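SmhB (Serratia marcescens, PDB 6ZZH) is a member of the Bacillus haemolytic enterotoxin (HBL) family and probably serves as a component of a helical pore-forming toxin. Local coordinates at residues A[104-109]-A[294-299]; A[156-161]-A[245-250]. One frame throughout, in Å; residues are numbered along the deposited sequence.

Contact 1. Residues A[104-109]-A[294-299]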
ATOM      1  N   SER A 104      25.309  22.846  18.953  1.00 32.22           N
ATOM      2  CA  SER A 104      25.434  22.908  17.475  1.00 31.16           C
ATOM      3  C   SER A 104      25.028  21.563  16.865  1.00 30.47           C
ATOM      4  O   SER A 104      24.224  21.537  15.923  1.00 29.64           O
ATOM      5  CB  SER A 104      26.781  23.257  17.019  1.00 31.67           C
ATOM      6  OG  SER A 104      26.843  23.035  15.615  1.00 30.32           O
ATOM      7  N   ALA A 105      25.597  20.480  17.369  1.00 29.67           N
ATOM      8  CA  ALA A 105      25.319  19.105  16.901  1.00 29.38           C
ATOM      9  C   ALA A 105      23.822  18.752  17.049  1.00 28.36           C
ATOM     10  O   ALA A 105      23.211  18.341  16.040  1.00 26.71           O
ATOM     11  CB  ALA A 105      26.225  18.171  17.648  1.00 29.81           C
ATOM     12  N   LEU A 106      23.234  18.944  18.237  1.00 29.48           N
ATOM     13  CA  LEU A 106      21.788  18.717  18.468  1.00 29.01           C
ATOM     14  C   LEU A 106      20.993  19.500  17.449  1.00 29.02           C
ATOM     15  O   LEU A 106      19.986  18.964  16.964  1.00 29.91           O
ATOM     16  CB  LEU A 106      21.361  19.203  19.847  1.00 31.73           C
ATOM     17  CG  LEU A 106      21.206  18.160  20.938  1.00 32.88           C
ATOM     18  CD1 LEU A 106      20.764  18.848  22.221  1.00 34.37           C
ATOM     19  CD2 LEU A 106      20.175  17.116  20.544  1.00 32.42           C
ATOM     20  N   GLY A 107      21.396  20.743  17.208  1.00 29.65           N
ATOM     21  CA  GLY A 107      20.725  21.635  16.250  1.00 29.45           C
ATOM     22  C   GLY A 107      20.708  21.033  14.864  1.00 27.99           C
ATOM     23  O   GLY A 107      19.649  20.981  14.261  1.00 27.93           O
ATOM     24  N   MET A 108      21.836  20.557  14.377  1.00 28.85           N
ATOM     25  CA  MET A 108      21.940  19.944  13.027  1.00 29.09           C
ATOM     26  C   MET A 108      20.988  18.742  12.908  1.00 27.79           C
ATOM     27  O   MET A 108      20.288  18.650  11.890  1.00 26.95           O
ATOM     28  CB  MET A 108      23.362  19.487  12.749  1.00 31.41           C
ATOM     29  CG  MET A 108      24.328  20.644  12.553  1.00 36.19           C
ATOM     30  SD  MET A 108      26.013  20.031  12.391  1.00 38.98           S
ATOM     31  CE  MET A 108      25.733  18.678  11.244  1.00 38.07           C
ATOM     32  N   VAL A 109      20.915  17.876  13.913  1.00 27.57           N
ATOM     33  CA  VAL A 109      20.024  16.672  13.848  1.00 26.34           C
ATOM     34  C   VAL A 109      18.562  17.120  13.999  1.00 26.25           C
ATOM     35  O   VAL A 109      17.728  16.528  13.329  1.00 22.50           O
ATOM     36  CB  VAL A 109      20.386  15.511  14.811  1.00 27.35           C
ATOM     37  CG1 VAL A 109      21.506  14.632  14.286  1.00 28.11           C
ATOM     38  CG2 VAL A 109      20.704  15.912  16.221  1.00 27.76           C
ATOM     39  N   THR A 294      13.373  18.213  23.582  1.00 32.57           N
ATOM     40  CA  THR A 294      13.499  17.953  25.040  1.00 35.59           C
ATOM     41  C   THR A 294      14.987  17.868  25.433  1.00 39.03           C
ATOM     42  O   THR A 294      15.351  18.435  26.506  1.00 40.59           O
ATOM     43  CB  THR A 294      12.722  16.700  25.437  1.00 34.49           C
ATOM     44  OG1 THR A 294      11.395  16.974  25.012  1.00 33.56           O
ATOM     45  CG2 THR A 294      12.771  16.403  26.918  1.00 35.68           C
ATOM     46  N   LEU A 295      15.833  17.214  24.620  1.00 36.59           N
ATOM     47  CA  LEU A 295      17.292  17.130  24.911  1.00 37.75           C
ATOM     48  C   LEU A 295      17.885  18.532  24.768  1.00 38.86           C
ATOM     49  O   LEU A 295      18.772  18.900  25.566  1.00 38.53           O
ATOM     50  CB  LEU A 295      18.024  16.177  23.956  1.00 35.32           C
ATOM     51  CG  LEU A 295      17.645  14.707  24.019  1.00 34.80           C
ATOM     52  CD1 LEU A 295      18.397  13.958  22.924  1.00 36.05           C
ATOM     53  CD2 LEU A 295      17.899  14.101  25.390  1.00 34.61           C
ATOM     54  N   ASN A 296      17.393  19.293  23.795  1.00 39.46           N
ATOM     55  CA  ASN A 296      17.911  20.656  23.528  1.00 42.05           C
ATOM     56  C   ASN A 296      17.617  21.532  24.750  1.00 46.32           C
ATOM     57  O   ASN A 296      18.577  22.137  25.268  1.00 49.62           O
ATOM     58  CB  ASN A 296      17.403  21.164  22.188  1.00 42.60           C
ATOM     59  CG  ASN A 296      18.331  22.191  21.611  1.00 43.35           C
ATOM     60  OD1 ASN A 296      18.511  23.238  22.201  1.00 50.81           O
ATOM     61  ND2 ASN A 296      18.906  21.894  20.461  1.00 47.35           N
ATOM     62  N   ALA A 297      16.402  21.461  25.296  1.00 47.98           N
ATOM     63  CA  ALA A 297      15.954  22.257  26.465  1.00 47.52           C
ATOM     64  C   ALA A 297      16.615  21.775  27.759  1.00 50.05           C
ATOM     65  O   ALA A 297      16.970  22.640  28.580  1.00 56.99           O
ATOM     66  CB  ALA A 297      14.452  22.204  26.589  1.00 47.09           C
ATOM     67  N   ASN A 298      16.752  20.462  27.952  1.00 50.23           N
ATOM     68  CA  ASN A 298      17.300  19.856  29.195  1.00 50.38           C
ATOM     69  C   ASN A 298      18.801  20.115  29.284  1.00 54.54           C
ATOM     70  O   ASN A 298      19.279  20.273  30.423  1.00 59.56           O
ATOM     71  CB  ASN A 298      16.961  18.378  29.327  1.00 49.62           C
ATOM     72  CG  ASN A 298      15.502  18.159  29.671  1.00 53.58           C
ATOM     73  OD1 ASN A 298      14.738  19.113  29.837  1.00 55.73           O
ATOM     74  ND2 ASN A 298      15.112  16.902  29.799  1.00 48.77           N
ATOM     75  N   LEU A 299      19.509  20.170  28.152  1.00 54.85           N
ATOM     76  CA  LEU A 299      20.945  20.540  28.121  1.00 56.22           C
ATOM     77  C   LEU A 299      21.049  22.024  28.510  1.00 56.83           C
ATOM     78  O   LEU A 299      21.818  22.321  29.422  1.00 56.27           O
ATOM     79  CB  LEU A 299      21.530  20.242  26.737  1.00 58.32           C
ATOM     80  CG  LEU A 299      23.014  20.563  26.558  1.00 62.18           C
ATOM     81  CD1 LEU A 299      23.882  19.808  27.560  1.00 64.21           C
ATOM     82  CD2 LEU A 299      23.459  20.259  25.139  1.00 63.11           C
TER
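The side-chain oxygen OD1 of N296 accepts a hydrogen bond from NE of R300, one turn further along its own helix, while the ND2 end of the same amide faces the aliphatic part of L106, 3.7 Å from its CB. CG of N296 lies anti to the backbone N (chi1 -155°), which sends the amide out beside L106. ND2 of N296 meets hydrocarbon here, also lying 4.0 Å from L106 CD1.

L106 does most of the reaching. Its chi1 of -100° sits well off a staggered value, and CD1 comes to rest against the backbone of helix 252-300, 3.6 Å from the CA of N296. The other branch of L106, CD2, rests 4.1 Å from CB of L295, and the side chains of these two leucines lie roughly perpendicular. CD2 of L299, a turn on from L295, lies 4.2 Å from CD1 of L106, so L106 lodges among L295, N296 and L299. L295 and L299 also lean on L309 of helix 306-318, which continues the apolar layer.

The local axes approach to 10.3 Å and run nearly antiparallel, at 162°. From 104-109 it is chiefly L106 that fills this spacing, meeting side chains from two successive turns of the facing helix, as in the long antiparallel helical bundle expected of HBL-type toxins.

Contact 2. Residues A[156-161]-A[245-250]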
ATOM      1  N   ASN A 156     -32.356  -4.822  -6.992  1.00 29.40           N
ATOM      2  CA  ASN A 156     -31.401  -3.941  -6.287  1.00 28.73           C
ATOM      3  C   ASN A 156     -31.000  -4.591  -4.965  1.00 29.21           C
ATOM      4  O   ASN A 156     -29.844  -4.382  -4.541  1.00 27.32           O
ATOM      5  CB  ASN A 156     -31.946  -2.520  -6.165  1.00 30.85           C
ATOM      6  CG  ASN A 156     -31.853  -1.805  -7.498  1.00 34.76           C
ATOM      7  OD1 ASN A 156     -30.965  -2.114  -8.323  1.00 32.36           O
ATOM      8  ND2 ASN A 156     -32.756  -0.847  -7.708  1.00 30.74           N
ATOM      9  N   GLY A 157     -31.866  -5.411  -4.360  1.00 28.90           N
ATOM     10  CA  GLY A 157     -31.503  -6.150  -3.139  1.00 27.36           C
ATOM     11  C   GLY A 157     -30.372  -7.114  -3.422  1.00 26.04           C
ATOM     12  O   GLY A 157     -29.415  -7.170  -2.648  1.00 24.98           O
ATOM     13  N   VAL A 158     -30.471  -7.844  -4.527  1.00 26.16           N
ATOM     14  CA  VAL A 158     -29.460  -8.874  -4.892  1.00 24.99           C
ATOM     15  C   VAL A 158     -28.152  -8.153  -5.218  1.00 24.02           C
ATOM     16  O   VAL A 158     -27.125  -8.615  -4.784  1.00 21.24           O
ATOM     17  CB  VAL A 158     -29.916  -9.746  -6.063  1.00 25.31           C
ATOM     18  CG1 VAL A 158     -28.760 -10.552  -6.628  1.00 25.53           C
ATOM     19  CG2 VAL A 158     -31.056 -10.652  -5.642  1.00 26.60           C
ATOM     20  N   LEU A 159     -28.230  -7.031  -5.934  1.00 25.16           N
ATOM     21  CA  LEU A 159     -27.055  -6.219  -6.312  1.00 24.93           C
ATOM     22  C   LEU A 159     -26.341  -5.759  -5.044  1.00 24.28           C
ATOM     23  O   LEU A 159     -25.125  -5.892  -4.953  1.00 22.64           O
ATOM     24  CB  LEU A 159     -27.495  -5.005  -7.141  1.00 25.50           C
ATOM     25  CG  LEU A 159     -26.366  -3.987  -7.368  1.00 26.41           C
ATOM     26  CD1 LEU A 159     -25.217  -4.621  -8.164  1.00 24.05           C
ATOM     27  CD2 LEU A 159     -26.880  -2.718  -8.021  1.00 25.56           C
ATOM     28  N   GLU A 160     -27.077  -5.178  -4.112  1.00 25.95           N
ATOM     29  CA  GLU A 160     -26.493  -4.586  -2.897  1.00 25.62           C
ATOM     30  C   GLU A 160     -25.856  -5.691  -2.046  1.00 26.39           C
ATOM     31  O   GLU A 160     -24.757  -5.476  -1.473  1.00 25.84           O
ATOM     32  CB  GLU A 160     -27.551  -3.764  -2.169  1.00 29.69           C
ATOM     33  CG  GLU A 160     -27.010  -3.161  -0.894  1.00 36.78           C
ATOM     34  CD  GLU A 160     -25.736  -2.306  -0.967  1.00 37.45           C
ATOM     35  OE1 GLU A 160     -25.343  -1.819  -2.086  1.00 44.36           O
ATOM     36  OE2 GLU A 160     -25.115  -2.151   0.104  1.00 35.58           O
ATOM     37  N   GLN A 161     -26.495  -6.838  -1.958  1.00 25.52           N
ATOM     38  CA  GLN A 161     -25.970  -8.017  -1.232  1.00 27.13           C
ATOM     39  C   GLN A 161     -24.619  -8.419  -1.822  1.00 23.05           C
ATOM     40  O   GLN A 161     -23.665  -8.605  -1.065  1.00 22.74           O
ATOM     41  CB  GLN A 161     -26.991  -9.143  -1.389  1.00 31.66           C
ATOM     42  CG  GLN A 161     -26.588 -10.407  -0.679  1.00 36.54           C
ATOM     43  CD  GLN A 161     -26.589 -10.108   0.784  1.00 39.36           C
ATOM     44  OE1 GLN A 161     -25.737  -9.373   1.293  1.00 44.24           O
ATOM     45  NE2 GLN A 161     -27.555 -10.716   1.458  1.00 44.44           N
ATOM     46  N   ARG A 245     -19.607 -15.956  -9.168  1.00 35.74           N
ATOM     47  CA  ARG A 245     -20.176 -17.156  -9.823  1.00 36.52           C
ATOM     48  C   ARG A 245     -21.617 -17.348  -9.338  1.00 35.22           C
ATOM     49  O   ARG A 245     -22.477 -17.610 -10.171  1.00 34.44           O
ATOM     50  CB  ARG A 245     -19.282 -18.360  -9.513  1.00 42.55           C
ATOM     51  CG  ARG A 245     -19.744 -19.686 -10.114  1.00 46.74           C
ATOM     52  CD  ARG A 245     -18.781 -20.845  -9.857  1.00 50.54           C
ATOM     53  NE  ARG A 245     -17.466 -20.479 -10.390  1.00 58.54           N
ATOM     54  CZ  ARG A 245     -16.341 -20.253  -9.690  1.00 60.94           C
ATOM     55  NH1 ARG A 245     -16.290 -20.414  -8.377  1.00 60.76           N
ATOM     56  NH2 ARG A 245     -15.243 -19.895 -10.329  1.00 58.25           N
ATOM     57  N   ASP A 246     -21.864 -17.194  -8.039  1.00 36.05           N
ATOM     58  CA  ASP A 246     -23.196 -17.408  -7.413  1.00 37.59           C
ATOM     59  C   ASP A 246     -24.210 -16.358  -7.866  1.00 36.37           C
ATOM     60  O   ASP A 246     -25.364 -16.572  -7.659  1.00 37.72           O
ATOM     61  CB  ASP A 246     -23.088 -17.371  -5.888  1.00 39.84           C
ATOM     62  CG  ASP A 246     -22.295 -18.546  -5.346  1.00 41.70           C
ATOM     63  OD1 ASP A 246     -21.980 -19.468  -6.118  1.00 42.19           O
ATOM     64  OD2 ASP A 246     -21.965 -18.524  -4.164  1.00 52.11           O
ATOM     65  N   ARG A 247     -23.792 -15.238  -8.436  1.00 38.58           N
ATOM     66  CA  ARG A 247     -24.730 -14.194  -8.930  1.00 38.40           C
ATOM     67  C   ARG A 247     -24.667 -14.152 -10.462  1.00 41.76           C
ATOM     68  O   ARG A 247     -24.685 -13.045 -11.022  1.00 38.35           O
ATOM     69  CB  ARG A 247     -24.390 -12.827  -8.334  1.00 37.96           C
ATOM     70  CG  ARG A 247     -25.029 -12.553  -6.983  1.00 38.91           C
ATOM     71  CD  ARG A 247     -24.739 -13.607  -5.947  1.00 42.64           C
ATOM     72  NE  ARG A 247     -24.844 -12.972  -4.641  1.00 45.01           N
ATOM     73  CZ  ARG A 247     -23.838 -12.730  -3.793  1.00 39.42           C
ATOM     74  NH1 ARG A 247     -24.113 -12.134  -2.650  1.00 34.86           N
ATOM     75  NH2 ARG A 247     -22.605 -13.143  -4.021  1.00 35.85           N
ATOM     76  N   SER A 248     -24.583 -15.289 -11.151  1.00 45.51           N
ATOM     77  CA  SER A 248     -24.604 -15.282 -12.643  1.00 51.95           C
ATOM     78  C   SER A 248     -26.044 -15.071 -13.174  1.00 50.95           C
ATOM     79  O   SER A 248     -26.199 -15.040 -14.408  1.00 56.63           O
ATOM     80  CB  SER A 248     -23.950 -16.507 -13.226  1.00 57.34           C
ATOM     81  OG  SER A 248     -24.777 -17.646 -13.044  1.00 66.66           O
ATOM     82  N   GLN A 249     -27.061 -14.928 -12.306  1.00 47.50           N
ATOM     83  CA  GLN A 249     -28.462 -14.606 -12.709  1.00 51.66           C
ATOM     84  C   GLN A 249     -28.615 -13.085 -12.864  1.00 49.26           C
ATOM     85  O   GLN A 249     -29.624 -12.648 -13.436  1.00 47.07           O
ATOM     86  CB  GLN A 249     -29.528 -15.139 -11.735  1.00 58.75           C
ATOM     87  CG  GLN A 249     -29.705 -14.343 -10.441  1.00 59.01           C
ATOM     88  CD  GLN A 249     -28.535 -14.491  -9.500  1.00 61.73           C
ATOM     89  OE1 GLN A 249     -27.626 -15.302  -9.714  1.00 61.72           O
ATOM     90  NE2 GLN A 249     -28.543 -13.696  -8.447  1.00 47.67           N
ATOM     91  N   LEU A 250     -27.686 -12.301 -12.325  1.00 43.16           N
ATOM     92  CA  LEU A 250     -27.677 -10.828 -12.492  1.00 38.33           C
ATOM     93  C   LEU A 250     -27.300 -10.536 -13.934  1.00 34.54           C
ATOM     94  O   LEU A 250     -26.690 -11.384 -14.569  1.00 31.54           O
ATOM     95  CB  LEU A 250     -26.679 -10.170 -11.545  1.00 41.11           C
ATOM     96  CG  LEU A 250     -27.319  -9.450 -10.364  1.00 48.60           C
ATOM     97  CD1 LEU A 250     -28.329 -10.353  -9.672  1.00 51.73           C
ATOM     98  CD2 LEU A 250     -26.250  -8.965  -9.396  1.00 46.33           C
TER
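V158 lays its CG1 branch over the isobutyl end of L250, the two side chains running alongside one another from opposed starting points. CG1 of V158 lies 4.2 Å from L250 CG and 4.1 Å from its CD2. The still closer approach of CG1 to L250 CD1 in the model is too short to be trusted. With CG1 anti to the backbone N (chi1 166°), this methyl leads toward the loop, and it also comes 4.2 Å from CG of R247, so valine touches both the leucine and the aliphatic root of the arginine. L250 reaches a little further, bringing CD2 to 4.2 Å from CA of L159, and packs against L162 as well.

R247 turns back toward the helix through a bend at chi2 (55°). Its guanidinium meets Q161 by its edge: NH1 is 3.6 Å from Q161 CG, which lies near the guanidinium plane, and the amide of Q161 is turned 50° from that plane. The charged end finds its stronger partners elsewhere, NH1 in a salt bridge with D165 and NH2 in a hydrogen bond to the carbonyl oxygen of L243. Two overlapping type I turns, R245 to S248 and R247 to L250, bring R247 and L250 round to face the helix, though their closing backbone bonds are weak.

Between these six-residue segments the contact is therefore largely apolar, with the edge of the R247 guanidinium against the aliphatic part of Q161. The pairing of R247 with D165, one turn along from Q161, adds a polar tie from the loop to helix 156-185, probably tempered by nearby solvent.

In the fold
The chain's centre falls between contacts 1 and 2, whose own centres are 62 Å apart and whose nearest atoms are about 48 Å apart, so they do not touch. The two long helices paired in contact 1 connect them. Helix 99-151 starts near that contact and runs to the other end, where V145 and N149 pack on L159; helix 252-300 begins beside contact 2, with V254 and S258 against the same leucine, and carries 294-299 near its far end. Both segments of contact 2 fall in sequence between the two segments of contact 1. One joins two bundle helices directly; the other packs the connection between helices 230-245 and 252-300 against helix 156-185.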